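Local coordinates for protein MmeI (Methylophilus methylotrophus, PDB 5HR4) that acts as a Type IIL restriction-modification enzyme that binds DNA and probably methylates adenine at N6 with S-adenosyl-L-methionine as methyl donor, at residues L190-F195 against E264-A269; E212-K217 against A274-L279; L379-V384 against I402-D407; L396-L401 against M435-E440; L428-M433 against F445-L450. All blocks are in the same frame, centred on the assembly; numbering follows the deposited sequence.

Contact 1. Residues L190-F195 against E264-A269; sequences LVRLLF and EPLPPA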
# COMPACT_ATOMS: atom_id res chain seq x y z
N LEU A 190 22.48 7.58 -16.56
CA LEU A 190 21.97 6.22 -16.72
C LEU A 190 20.71 6.21 -17.57
O LEU A 190 20.59 5.42 -18.52
CB LEU A 190 21.70 5.63 -15.34
CG LEU A 190 21.64 4.10 -15.31
CD1 LEU A 190 23.05 3.49 -15.20
CD2 LEU A 190 20.73 3.63 -14.20
N VAL A 191 19.78 7.11 -17.27
CA VAL A 191 18.59 7.26 -18.09
C VAL A 191 18.94 7.61 -19.54
O VAL A 191 18.25 7.19 -20.48
CB VAL A 191 17.69 8.31 -17.41
CG1 VAL A 191 17.50 9.55 -18.29
CG2 VAL A 191 16.37 7.69 -16.94
N ARG A 192 20.04 8.34 -19.78
CA ARG A 192 20.51 8.50 -21.15
C ARG A 192 20.93 7.16 -21.76
O ARG A 192 20.50 6.81 -22.87
CB ARG A 192 21.66 9.50 -21.20
CG ARG A 192 21.21 10.95 -21.13
CD ARG A 192 22.39 11.85 -20.78
NE ARG A 192 22.04 13.26 -20.87
CZ ARG A 192 22.92 14.23 -21.11
NH1 ARG A 192 24.20 13.92 -21.30
NH2 ARG A 192 22.52 15.49 -21.20
N LEU A 193 21.78 6.39 -21.05
CA LEU A 193 22.13 5.05 -21.53
C LEU A 193 20.90 4.22 -21.83
O LEU A 193 20.86 3.45 -22.80
CB LEU A 193 22.99 4.34 -20.50
CG LEU A 193 24.30 5.06 -20.24
CD1 LEU A 193 24.89 4.49 -18.97
CD2 LEU A 193 25.21 4.83 -21.41
N LEU A 194 19.88 4.33 -20.98
CA LEU A 194 18.67 3.56 -21.20
C LEU A 194 18.06 3.90 -22.55
O LEU A 194 17.64 3.01 -23.30
CB LEU A 194 17.68 3.84 -20.08
CG LEU A 194 16.40 3.05 -20.17
CD1 LEU A 194 16.70 1.56 -20.11
CD2 LEU A 194 15.50 3.49 -19.02
N PHE A 195 18.01 5.19 -22.87
CA PHE A 195 17.48 5.58 -24.17
C PHE A 195 18.34 5.02 -25.29
O PHE A 195 17.82 4.55 -26.31
CB PHE A 195 17.40 7.10 -24.26
CG PHE A 195 17.04 7.61 -25.62
CD1 PHE A 195 18.00 7.77 -26.60
CD2 PHE A 195 15.73 7.93 -25.92
CE1 PHE A 195 17.68 8.23 -27.84
CE2 PHE A 195 15.39 8.40 -27.17
CZ PHE A 195 16.36 8.55 -28.13
N GLU A 264 21.95 18.96 -21.25
CA GLU A 264 22.92 19.35 -20.24
C GLU A 264 24.24 18.62 -20.45
O GLU A 264 24.27 17.40 -20.52
CB GLU A 264 22.41 19.05 -18.84
CG GLU A 264 23.39 19.46 -17.78
CD GLU A 264 22.94 19.07 -16.38
OE1 GLU A 264 21.90 18.38 -16.28
OE2 GLU A 264 23.63 19.45 -15.40
N PRO A 265 25.36 19.34 -20.54
CA PRO A 265 26.66 18.66 -20.53
C PRO A 265 26.90 18.02 -19.16
O PRO A 265 26.49 18.55 -18.13
CB PRO A 265 27.65 19.79 -20.82
CG PRO A 265 27.01 20.98 -20.18
CD PRO A 265 25.52 20.81 -20.47
N LEU A 266 27.56 16.87 -19.17
CA LEU A 266 27.74 16.09 -17.96
C LEU A 266 29.22 15.81 -17.79
O LEU A 266 29.93 15.58 -18.78
CB LEU A 266 26.99 14.76 -18.02
CG LEU A 266 25.50 14.76 -17.71
CD1 LEU A 266 24.93 13.35 -17.87
CD2 LEU A 266 25.23 15.31 -16.30
N PRO A 267 29.71 15.80 -16.55
CA PRO A 267 31.08 15.36 -16.31
C PRO A 267 31.28 13.97 -16.88
O PRO A 267 30.35 13.16 -16.86
CB PRO A 267 31.20 15.36 -14.78
CG PRO A 267 29.81 15.32 -14.28
CD PRO A 267 28.98 16.03 -15.29
N PRO A 268 32.46 13.69 -17.44
CA PRO A 268 32.73 12.33 -17.92
C PRO A 268 32.97 11.37 -16.76
O PRO A 268 33.51 11.74 -15.72
CB PRO A 268 34.00 12.50 -18.77
CG PRO A 268 34.71 13.68 -18.11
CD PRO A 268 33.63 14.58 -17.54
N ALA A 269 32.53 10.13 -16.95
CA ALA A 269 32.63 9.09 -15.94
C ALA A 269 33.93 8.32 -16.16
O ALA A 269 34.86 8.81 -16.81
CB ALA A 269 31.41 8.16 -16.01
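Arg192 reaches from a helix to a loop carbonyl at Glu264 in a buried polar contact within the helical region that includes the spacer domain of MmeI. The helix, 183-200, lends its segment 190-195, and the loop 264-269 follows the short helix 259-262. The two backbones stay well apart, with the CA atoms of Arg192 and Leu266 11.0 Å from each other, so a long side chain has to span the gap. Extended from CG to NE, the arginine carries its guanidinium group across, and NH2 donates to Glu264 O over 2.7 Å. The bond is bent, 141° at the hydrogen, and the oxygen sits 26° out of the guanidinium plane. NE bonds to Leu261 O, so one side chain holds both the end of helix 259-262 and the loop after it, while Phe233 makes a cation-pi contact with it. The Glu264 carboxylate turns to another partner, His184. A leucine in place of Arg192 would probably leave the carbonyls of Leu261 and Glu264 without these donors. Leu266 completes the grip from above: its CD1 methyl lies over one face of the guanidinium, 3.6 Å from Arg192 NH1.

Contact 2. Residues E212-K217 against A274-L279; sequences EYIETK and AMREAL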
# COMPACT_ATOMS: atom_id res chain seq x y z
N GLU A 212 27.69 -1.65 -31.63
CA GLU A 212 28.82 -1.81 -32.54
C GLU A 212 29.89 -0.78 -32.26
O GLU A 212 31.09 -1.11 -32.25
CB GLU A 212 28.34 -1.73 -33.99
CG GLU A 212 27.52 -2.94 -34.44
CD GLU A 212 26.63 -2.66 -35.65
OE1 GLU A 212 26.98 -1.76 -36.46
OE2 GLU A 212 25.58 -3.34 -35.78
N TYR A 213 29.50 0.46 -31.98
CA TYR A 213 30.48 1.50 -31.71
C TYR A 213 31.33 1.12 -30.50
O TYR A 213 32.57 1.10 -30.57
CB TYR A 213 29.80 2.85 -31.49
CG TYR A 213 30.79 3.98 -31.33
CD1 TYR A 213 31.13 4.80 -32.41
CD2 TYR A 213 31.40 4.23 -30.11
CE1 TYR A 213 32.05 5.84 -32.25
CE2 TYR A 213 32.31 5.24 -29.95
CZ TYR A 213 32.64 6.04 -31.01
OH TYR A 213 33.55 7.06 -30.82
N ILE A 214 30.67 0.79 -29.39
CA ILE A 214 31.38 0.34 -28.19
C ILE A 214 32.30 -0.83 -28.52
O ILE A 214 33.46 -0.87 -28.10
CB ILE A 214 30.36 0.00 -27.09
CG1 ILE A 214 29.46 1.21 -26.83
CG2 ILE A 214 31.05 -0.41 -25.80
CD1 ILE A 214 28.41 0.95 -25.78
N GLU A 215 31.81 -1.80 -29.29
CA GLU A 215 32.63 -2.97 -29.57
C GLU A 215 33.81 -2.68 -30.49
O GLU A 215 34.80 -3.43 -30.46
CB GLU A 215 31.78 -4.08 -30.17
CG GLU A 215 30.80 -4.73 -29.20
CD GLU A 215 29.84 -5.70 -29.88
OE1 GLU A 215 29.82 -5.73 -31.14
OE2 GLU A 215 29.10 -6.42 -29.17
N THR A 216 33.76 -1.62 -31.30
CA THR A 216 34.79 -1.41 -32.30
C THR A 216 35.68 -0.20 -32.03
O THR A 216 36.87 -0.22 -32.34
CB THR A 216 34.16 -1.28 -33.69
OG1 THR A 216 33.34 -0.10 -33.74
CG2 THR A 216 33.29 -2.49 -34.01
N LYS A 217 35.13 0.86 -31.43
CA LYS A 217 35.88 2.08 -31.21
C LYS A 217 36.29 2.26 -29.75
O LYS A 217 36.81 3.32 -29.40
CB LYS A 217 35.07 3.28 -31.70
CG LYS A 217 34.83 3.28 -33.21
CD LYS A 217 35.13 4.64 -33.86
CE LYS A 217 36.61 4.82 -34.17
NZ LYS A 217 36.85 5.92 -35.15
N ALA A 274 34.93 -4.74 -16.41
CA ALA A 274 33.67 -5.38 -16.04
C ALA A 274 32.48 -4.46 -16.26
O ALA A 274 31.38 -4.93 -16.61
CB ALA A 274 33.71 -5.83 -14.58
N MET A 275 32.65 -3.15 -16.03
CA MET A 275 31.56 -2.21 -16.30
C MET A 275 31.32 -2.07 -17.80
O MET A 275 30.19 -1.84 -18.22
CB MET A 275 31.85 -0.83 -15.71
CG MET A 275 31.93 -0.75 -14.19
SD MET A 275 32.93 0.68 -13.65
CE MET A 275 31.67 1.94 -13.50
N ARG A 276 32.37 -2.22 -18.60
CA ARG A 276 32.15 -2.21 -20.04
C ARG A 276 31.40 -3.46 -20.47
O ARG A 276 30.48 -3.39 -21.30
CB ARG A 276 33.48 -2.12 -20.79
CG ARG A 276 33.30 -2.01 -22.28
CD ARG A 276 34.58 -1.63 -22.94
NE ARG A 276 34.58 -1.86 -24.38
CZ ARG A 276 34.91 -3.01 -24.94
NH1 ARG A 276 35.26 -4.05 -24.19
NH2 ARG A 276 34.88 -3.12 -26.26
N GLU A 277 31.75 -4.61 -19.90
CA GLU A 277 31.08 -5.84 -20.30
C GLU A 277 29.63 -5.83 -19.85
O GLU A 277 28.74 -6.20 -20.62
CB GLU A 277 31.82 -7.05 -19.75
CG GLU A 277 33.12 -7.28 -20.50
CD GLU A 277 33.91 -8.45 -19.98
OE1 GLU A 277 33.53 -9.04 -18.94
OE2 GLU A 277 34.92 -8.79 -20.63
N ALA A 278 29.37 -5.35 -18.63
CA ALA A 278 27.99 -5.20 -18.16
C ALA A 278 27.16 -4.35 -19.12
O ALA A 278 26.00 -4.68 -19.40
CB ALA A 278 27.97 -4.59 -16.76
N LEU A 279 27.74 -3.27 -19.66
CA LEU A 279 27.01 -2.43 -20.60
C LEU A 279 26.87 -3.08 -21.97
O LEU A 279 25.83 -2.94 -22.62
CB LEU A 279 27.70 -1.06 -20.73
CG LEU A 279 27.03 -0.03 -21.67
CD1 LEU A 279 25.60 0.28 -21.26
CD2 LEU A 279 27.87 1.25 -21.73
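Arg276 and Ile214 carry the polar part of a helix-to-helix contact. From helix 273-283 the arginine NH2 donates to the main-chain oxygen of Ile214 on helix 209-217, at 3.2 Å and with a nearly straight angle of 164°. The acceptor lies close to the guanidinium plane, at its edge, whereas seen from the peptide the donor stands well above the carbonyl plane, 41° out of it, and therefore not on a lone pair. Although the bond from CA to CB does not aim at the other helix, CG stands anti to the arginine's own nitrogen (chi1 -176°) and the extended chain brings the guanidinium to the carbonyl. A methionine in place of Arg276 would probably leave the Ile214 oxygen without this donor and deprive the two helices of the one hydrogen bond between these segments.

The apolar part centres on Ile214. Its CG2 lies beside the arginine, 4.1 Å from Arg276 NE, as the two side chains slide past each other in opposite directions. Its CD1 meets the CD2 methyl of Leu279, 4.1 Å away, and here the side chains cross at about a right angle. Leu225 and Leu280 add to the packing round the isoleucine, and Ile229 touches Leu279. Glu215 borders the contact at the surface, its carboxylate bonded to Gln211.

The segment axes approach to 11.4 Å, a widely spaced and roughly antiparallel helix pair beside the calcium site: helix 273-283 ends at Cys283, which binds calcium, and the Ile214 side chain lies about 4 Å from the Cys283 side chain.

Contact 3. Residues L379-V384 against I402-D407; sequences LLEIEV and IQINVD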
# COMPACT_ATOMS: atom_id res chain seq x y z
N LEU A 379 -3.49 3.99 -28.12
CA LEU A 379 -4.25 2.91 -28.75
C LEU A 379 -5.63 3.39 -29.16
O LEU A 379 -6.08 3.15 -30.30
CB LEU A 379 -4.35 1.70 -27.82
CG LEU A 379 -3.08 0.85 -27.69
CD1 LEU A 379 -3.34 -0.36 -26.82
CD2 LEU A 379 -2.61 0.43 -29.05
N LEU A 380 -6.33 4.08 -28.26
CA LEU A 380 -7.62 4.66 -28.62
C LEU A 380 -7.48 5.57 -29.84
O LEU A 380 -8.20 5.40 -30.83
CB LEU A 380 -8.18 5.44 -27.44
CG LEU A 380 -9.46 6.19 -27.71
CD1 LEU A 380 -10.51 5.24 -28.24
CD2 LEU A 380 -9.90 6.78 -26.40
N GLU A 381 -6.53 6.50 -29.79
CA GLU A 381 -6.27 7.43 -30.88
C GLU A 381 -5.96 6.76 -32.21
O GLU A 381 -6.06 7.41 -33.25
CB GLU A 381 -5.11 8.36 -30.52
CG GLU A 381 -5.05 9.59 -31.39
CD GLU A 381 -3.66 10.18 -31.52
OE1 GLU A 381 -2.68 9.40 -31.53
OE2 GLU A 381 -3.57 11.44 -31.63
N ILE A 382 -5.52 5.49 -32.22
CA ILE A 382 -5.36 4.79 -33.50
C ILE A 382 -6.73 4.53 -34.14
O ILE A 382 -6.95 4.80 -35.32
CB ILE A 382 -4.59 3.47 -33.32
CG1 ILE A 382 -3.08 3.67 -33.37
CG2 ILE A 382 -4.99 2.45 -34.40
CD1 ILE A 382 -2.30 2.40 -32.98
N GLU A 383 -7.66 3.99 -33.35
CA GLU A 383 -9.00 3.73 -33.87
C GLU A 383 -9.69 5.03 -34.26
O GLU A 383 -10.50 5.03 -35.19
CB GLU A 383 -9.82 2.96 -32.82
CG GLU A 383 -9.22 1.60 -32.44
CD GLU A 383 -8.75 0.79 -33.65
OE1 GLU A 383 -9.48 0.71 -34.67
OE2 GLU A 383 -7.64 0.22 -33.61
N VAL A 384 -9.37 6.14 -33.59
CA VAL A 384 -9.95 7.43 -33.98
C VAL A 384 -9.49 7.82 -35.37
O VAL A 384 -10.29 8.17 -36.24
CB VAL A 384 -9.62 8.52 -32.95
CG1 VAL A 384 -9.83 9.89 -33.57
CG2 VAL A 384 -10.48 8.35 -31.70
N ILE A 402 -2.12 12.94 -36.23
CA ILE A 402 -1.86 12.64 -34.82
C ILE A 402 -1.84 13.91 -33.98
O ILE A 402 -1.55 15.01 -34.46
CB ILE A 402 -0.53 11.88 -34.67
CG1 ILE A 402 -0.50 11.12 -33.34
CG2 ILE A 402 0.63 12.84 -34.74
CD1 ILE A 402 0.56 10.01 -33.28
N GLN A 403 -2.15 13.75 -32.69
CA GLN A 403 -2.19 14.88 -31.77
C GLN A 403 -1.63 14.56 -30.38
O GLN A 403 -0.76 15.28 -29.88
CB GLN A 403 -3.63 15.39 -31.63
CG GLN A 403 -4.04 16.32 -32.75
CD GLN A 403 -5.16 17.23 -32.33
OE1 GLN A 403 -4.96 18.14 -31.52
NE2 GLN A 403 -6.36 16.98 -32.85
N ILE A 404 -2.13 13.47 -29.78
CA ILE A 404 -1.80 13.11 -28.41
C ILE A 404 -0.29 13.01 -28.21
O ILE A 404 0.46 12.58 -29.10
CB ILE A 404 -2.55 11.81 -28.08
CG1 ILE A 404 -4.04 12.11 -28.11
CG2 ILE A 404 -2.19 11.26 -26.71
CD1 ILE A 404 -4.90 10.89 -28.19
N ASN A 405 0.18 13.46 -27.04
CA ASN A 405 1.62 13.57 -26.82
C ASN A 405 1.91 13.70 -25.33
O ASN A 405 1.03 14.00 -24.52
CB ASN A 405 2.21 14.76 -27.60
CG ASN A 405 3.59 14.46 -28.17
OD1 ASN A 405 4.35 13.63 -27.64
ND2 ASN A 405 3.93 15.13 -29.26
N VAL A 406 3.19 13.50 -25.00
CA VAL A 406 3.64 13.47 -23.61
C VAL A 406 3.43 14.79 -22.89
O VAL A 406 3.33 14.80 -21.66
CB VAL A 406 5.12 13.04 -23.57
CG1 VAL A 406 5.27 11.66 -24.16
CG2 VAL A 406 5.97 14.03 -24.38
N ASP A 407 3.32 15.89 -23.60
CA ASP A 407 3.07 17.14 -22.85
C ASP A 407 1.74 17.14 -22.14
O ASP A 407 1.35 18.15 -21.59
CB ASP A 407 3.18 18.38 -23.75
CG ASP A 407 2.33 18.28 -25.02
OD1 ASP A 407 1.31 17.55 -25.04
OD2 ASP A 407 2.67 18.98 -26.01
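Glu381 OE2 accepts two consecutive main-chain amides, from Gln403 N at 2.9 Å and from Ile404 N at 3.1 Å. The bonds differ in approach: Gln403 N arrives on the syn side close to the carboxylate plane, while Ile404 N comes from above it, 43° out. His351 NE2 is a further hydrogen-bonding partner of this same oxygen, so a single oxygen of this buried residue has three hydrogen-bonding partners. Such a gathering of donors is likely to favour the ionised form of the acid. The extended side chain, with CG anti to the backbone N (chi1 -163°), carries the carboxylate out from helix 368-388 to the passing loop.

Around this polar centre lie two isoleucines. The other carboxylate oxygen, Glu381 OE1, rests beside Ile402 CG1 at 3.3 Å, the two side chains crossing at roughly a right angle. Ile404 approaches from the opposite direction and lays its CD1 methyl along the aliphatic part of the glutamate, 3.4 Å from Glu381 CB.

What is fastened is the return path of a beta-alpha-beta crossover: helix 368-388 follows strand 359-361, and the loop 402-407 leads into the neighbouring parallel strand 409-413 of the Rossmann-like methyltransferase domain.

Contact 4. Residues L396-L401 against M435-E440; sequences LDIEHL and MKISDE
Ile398 and Ile437 meet because their torsions send complementary methyls into one small patch. In Ile398 the branch CG1 stands anti to the carbonyl carbon (chi1 -63°) and continues extended, which pushes CD1 outward as the leading atom. In Ile437 it is CG1 that lies anti to the backbone N (chi1 -154°), leaving CG2 in the crowded position between N and the carbonyl carbon and presenting it to the partner. The patch belongs to the Rossmann-like methyltransferase domain: it ties the weakly bonded short helix 398-401, part of the connection from helix 368-388 to strand 409-413, to the long helix 416-440 that follows that strand.

The chemistry is purely apolar. The side chains slide past each other in opposite directions, with the CG2 methyls of Ile398 and Ile437 4.1 Å apart. Even the nearest CA atoms, of Ile398 and Ser438, are 8.2 Å apart, so side-chain branches make the join. The CB of Ser438 points away from the short helix; its hydroxyl accepts from Phe445 N beyond the helix end and lies within bonding distance of Asn434 O, one turn back, and Asn443 O. Phe445 and Asn443 in turn touch Ile398, and Ile382 of helix 368-388 touches Ile437, so the pair is closed in by neighbouring elements.

The closest approach is methyl to methyl, Ile398 CD1 to Ile437 CG2 at 3.6 Å.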
# COMPACT_ATOMS: atom_id res chain seq x y z
N LEU A 396 -2.88 6.65 -44.77
CA LEU A 396 -3.28 7.67 -43.82
C LEU A 396 -2.07 8.51 -43.40
O LEU A 396 -1.00 7.97 -43.09
CB LEU A 396 -3.94 7.02 -42.60
CG LEU A 396 -4.44 7.91 -41.46
CD1 LEU A 396 -5.16 9.13 -42.01
CD2 LEU A 396 -5.38 7.11 -40.57
N ASP A 397 -2.24 9.83 -43.38
CA ASP A 397 -1.13 10.76 -43.14
C ASP A 397 -1.05 11.06 -41.65
O ASP A 397 -1.76 11.94 -41.13
CB ASP A 397 -1.28 12.03 -43.97
CG ASP A 397 -0.15 13.03 -43.71
OD1 ASP A 397 1.00 12.60 -43.43
OD2 ASP A 397 -0.44 14.25 -43.77
N ILE A 398 -0.13 10.37 -40.98
CA ILE A 398 -0.09 10.39 -39.53
C ILE A 398 0.38 11.74 -39.01
O ILE A 398 -0.26 12.32 -38.12
CB ILE A 398 0.81 9.25 -39.03
CG1 ILE A 398 0.20 7.91 -39.44
CG2 ILE A 398 0.99 9.36 -37.53
CD1 ILE A 398 1.08 6.73 -39.18
N GLU A 399 1.51 12.26 -39.53
CA GLU A 399 2.15 13.42 -38.90
C GLU A 399 1.17 14.57 -38.73
O GLU A 399 1.16 15.25 -37.70
CB GLU A 399 3.39 13.89 -39.67
N HIS A 400 0.30 14.79 -39.72
CA HIS A 400 -0.65 15.89 -39.65
C HIS A 400 -1.98 15.50 -39.01
O HIS A 400 -2.77 16.38 -38.68
CB HIS A 400 -0.89 16.48 -41.04
CG HIS A 400 0.36 16.98 -41.70
ND1 HIS A 400 1.44 17.45 -40.98
CD2 HIS A 400 0.72 17.06 -43.00
CE1 HIS A 400 2.40 17.80 -41.81
NE2 HIS A 400 1.99 17.57 -43.04
N LEU A 401 -2.22 14.21 -38.81
CA LEU A 401 -3.44 13.78 -38.13
C LEU A 401 -3.21 13.60 -36.63
O LEU A 401 -4.01 14.10 -35.83
CB LEU A 401 -3.96 12.48 -38.76
N MET A 435 5.76 3.49 -33.52
CA MET A 435 6.04 2.32 -34.34
C MET A 435 4.77 1.49 -34.56
O MET A 435 4.56 0.95 -35.66
CB MET A 435 7.14 1.45 -33.71
CG MET A 435 8.59 1.97 -33.82
SD MET A 435 9.14 2.72 -35.40
CE MET A 435 8.67 1.43 -36.58
N LYS A 436 3.91 1.39 -33.54
CA LYS A 436 2.69 0.60 -33.71
C LYS A 436 1.73 1.26 -34.70
O LYS A 436 1.10 0.57 -35.51
CB LYS A 436 2.02 0.37 -32.35
N ILE A 437 1.60 2.59 -34.67
CA ILE A 437 0.74 3.22 -35.67
C ILE A 437 1.39 3.17 -37.05
O ILE A 437 0.70 3.00 -38.05
CB ILE A 437 0.38 4.67 -35.27
CG1 ILE A 437 -0.95 5.05 -35.93
CG2 ILE A 437 1.43 5.65 -35.75
CD1 ILE A 437 -1.53 6.36 -35.44
N SER A 438 2.72 3.27 -37.11
CA SER A 438 3.42 3.10 -38.37
C SER A 438 3.13 1.74 -38.99
O SER A 438 3.08 1.62 -40.22
CB SER A 438 4.93 3.26 -38.17
OG SER A 438 5.28 4.62 -37.95
N ASP A 439 2.91 0.72 -38.16
CA ASP A 439 2.59 -0.61 -38.68
C ASP A 439 1.16 -0.66 -39.20
O ASP A 439 0.92 -1.20 -40.29
CB ASP A 439 2.80 -1.66 -37.59
CG ASP A 439 4.24 -1.78 -37.14
OD1 ASP A 439 5.12 -1.15 -37.78
OD2 ASP A 439 4.50 -2.50 -36.15
N GLU A 440 0.20 -0.12 -38.44
CA GLU A 440 -1.20 -0.22 -38.84
C GLU A 440 -1.44 0.38 -40.22
O GLU A 440 -2.15 -0.21 -41.04
CB GLU A 440 -2.11 0.47 -37.83
CG GLU A 440 -2.13 -0.17 -36.48
CD GLU A 440 -2.61 -1.60 -36.52
OE1 GLU A 440 -3.53 -1.90 -37.32
OE2 GLU A 440 -2.07 -2.42 -35.73

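Contact 5. Residues L428-M433 against F445-L450; sequences LTDHQM and FARIPL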
# COMPACT_ATOMS: atom_id res chain seq x y z
N LEU A 428 9.97 6.66 -24.55
CA LEU A 428 10.05 5.31 -25.10
C LEU A 428 8.66 4.77 -25.44
O LEU A 428 8.45 4.17 -26.50
CB LEU A 428 10.77 4.36 -24.13
CG LEU A 428 12.11 4.78 -23.51
CD1 LEU A 428 12.68 3.67 -22.62
CD2 LEU A 428 13.12 5.24 -24.58
N THR A 429 7.69 4.99 -24.55
CA THR A 429 6.33 4.58 -24.88
C THR A 429 5.82 5.33 -26.10
O THR A 429 5.21 4.73 -27.00
CB THR A 429 5.39 4.79 -23.69
OG1 THR A 429 6.05 4.38 -22.47
CG2 THR A 429 4.17 3.93 -23.87
N ASP A 430 6.09 6.64 -26.17
CA ASP A 430 5.79 7.40 -27.38
C ASP A 430 6.33 6.70 -28.61
O ASP A 430 5.58 6.38 -29.53
CB ASP A 430 6.37 8.81 -27.28
CG ASP A 430 6.12 9.63 -28.53
OD1 ASP A 430 4.96 10.06 -28.72
OD2 ASP A 430 7.07 9.87 -29.32
N HIS A 431 7.64 6.41 -28.62
CA HIS A 431 8.20 5.77 -29.80
C HIS A 431 7.61 4.38 -30.03
O HIS A 431 7.37 4.00 -31.18
CB HIS A 431 9.70 5.63 -29.70
CG HIS A 431 10.32 5.19 -30.98
ND1 HIS A 431 10.21 5.92 -32.14
CD2 HIS A 431 11.08 4.11 -31.28
CE1 HIS A 431 10.86 5.31 -33.11
NE2 HIS A 431 11.39 4.20 -32.62
N GLN A 432 7.42 3.60 -28.96
CA GLN A 432 6.79 2.30 -29.12
C GLN A 432 5.44 2.42 -29.82
O GLN A 432 5.14 1.65 -30.74
CB GLN A 432 6.63 1.61 -27.77
CG GLN A 432 7.79 0.69 -27.43
CD GLN A 432 7.73 0.21 -26.01
OE1 GLN A 432 7.06 0.81 -25.18
NE2 GLN A 432 8.41 -0.91 -25.73
N MET A 433 4.64 3.42 -29.44
CA MET A 433 3.34 3.62 -30.07
C MET A 433 3.49 4.18 -31.49
O MET A 433 2.76 3.76 -32.40
CB MET A 433 2.47 4.53 -29.22
CG MET A 433 2.13 3.93 -27.88
SD MET A 433 1.48 2.24 -27.98
CE MET A 433 0.06 2.50 -29.02
N PHE A 445 6.55 6.90 -39.05
CA PHE A 445 6.27 8.13 -38.33
C PHE A 445 6.91 8.04 -36.95
O PHE A 445 6.53 7.18 -36.15
CB PHE A 445 4.78 8.36 -38.21
CG PHE A 445 4.40 9.40 -37.22
CD1 PHE A 445 4.37 10.74 -37.58
CD2 PHE A 445 4.07 9.04 -35.92
CE1 PHE A 445 4.01 11.70 -36.66
CE2 PHE A 445 3.71 10.01 -34.99
CZ PHE A 445 3.68 11.34 -35.36
N ALA A 446 7.87 8.94 -36.68
CA ALA A 446 8.55 9.00 -35.39
C ALA A 446 8.62 10.45 -34.92
O ALA A 446 8.64 11.39 -35.71
CB ALA A 446 9.96 8.41 -35.45
N ARG A 447 8.66 10.62 -33.60
CA ARG A 447 8.82 11.93 -33.00
C ARG A 447 10.25 12.11 -32.50
O ARG A 447 10.48 12.29 -31.29
CB ARG A 447 7.79 12.14 -31.89
CG ARG A 447 6.41 12.37 -32.41
CD ARG A 447 5.39 12.16 -31.33
NE ARG A 447 4.16 12.91 -31.59
CZ ARG A 447 2.99 12.65 -31.01
NH1 ARG A 447 2.87 11.65 -30.15
NH2 ARG A 447 1.93 13.40 -31.30
N ILE A 448 11.19 12.08 -33.43
CA ILE A 448 12.60 12.37 -33.18
C ILE A 448 13.02 13.51 -34.10
O ILE A 448 12.78 13.43 -35.30
CB ILE A 448 13.50 11.15 -33.41
CG1 ILE A 448 12.99 9.95 -32.58
CG2 ILE A 448 14.95 11.49 -33.06
CD1 ILE A 448 13.02 10.19 -31.11
N PRO A 449 13.69 14.56 -33.59
CA PRO A 449 14.13 14.75 -32.21
C PRO A 449 12.99 15.03 -31.23
O PRO A 449 11.85 15.34 -31.61
CB PRO A 449 15.06 15.97 -32.33
CG PRO A 449 14.51 16.71 -33.43
CD PRO A 449 14.13 15.68 -34.43
N LEU A 450 13.34 14.96 -29.95
CA LEU A 450 12.38 15.07 -28.86
C LEU A 450 11.95 16.53 -28.72
O LEU A 450 12.65 17.34 -28.10
CB LEU A 450 13.01 14.53 -27.58
CG LEU A 450 13.41 13.05 -27.71
CD1 LEU A 450 14.26 12.57 -26.53
CD2 LEU A 450 12.15 12.17 -27.86
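Asp430 and Arg447 form a salt bridge that links helix 416-440 to the loop following it, within the Rossmann-like methyltransferase domain. In this beta-alpha-beta unit the helix comes after strand 409-413, and the loop 445-450 runs on toward the adjacent parallel strand 455-458.

One arm of the guanidinium does the bridging: Arg447 NH1 donates to Asp430 OD1 over 3.0 Å, with an angle of 156° at the hydrogen. The oxygen lies at the edge of the guanidinium, 11° from its plane, and is met almost end-on, continuing its own C-O bond. Although the carboxylate and guanidinium planes are only 19° apart, the pairing is single-pronged. The other carboxylate oxygen has a different mate, Asn434 ND2, and OD1 also hydrogen-bonds to Tyr374 OH, so both acid oxygens have partners. Arg378 makes a long, weak ion pair with the same acid. On the arginine, NH2 is spent on the main-chain oxygen of Ile404, which places the residue between the helix and a second loop. The aliphatic stem is used too, Arg447 CD lying 3.4 Å from Asp430 OD1 as the two side chains cross at about a right angle.

Beside this polar pair is one apolar touch. With CG anti to the backbone N, the His431 ring, which also packs on Thr202 and Ile204, has its edge at the loop, and the Ala446 CB methyl sits in the ring plane 4.0 Å from His431 CE1.

How the contacts relate
Contacts 1 and 2 belong to the helical region that holds the calcium site, contacts 3, 4 and 5 to the methyltransferase domain. Contacts 1 to 4 are buried, contact 5 only partly. In both of the first two a buried arginine reaches a main-chain oxygen; in contact 3 the roles reverse, an acid taking main-chain amides, and contact 5 pairs acid with base. Contact 4 has apolar chemistry alone. Contacts 4 and 5 share helix 416-440, and all of contacts 3 to 5 touch one another, Phe445 packing on both Ile402 and Ile398. The two groups meet where Phe195 CD2 of contact 1 lies 4.0 Å from Leu428 CD2 of contact 5, whereas contact 2 touches none of the others.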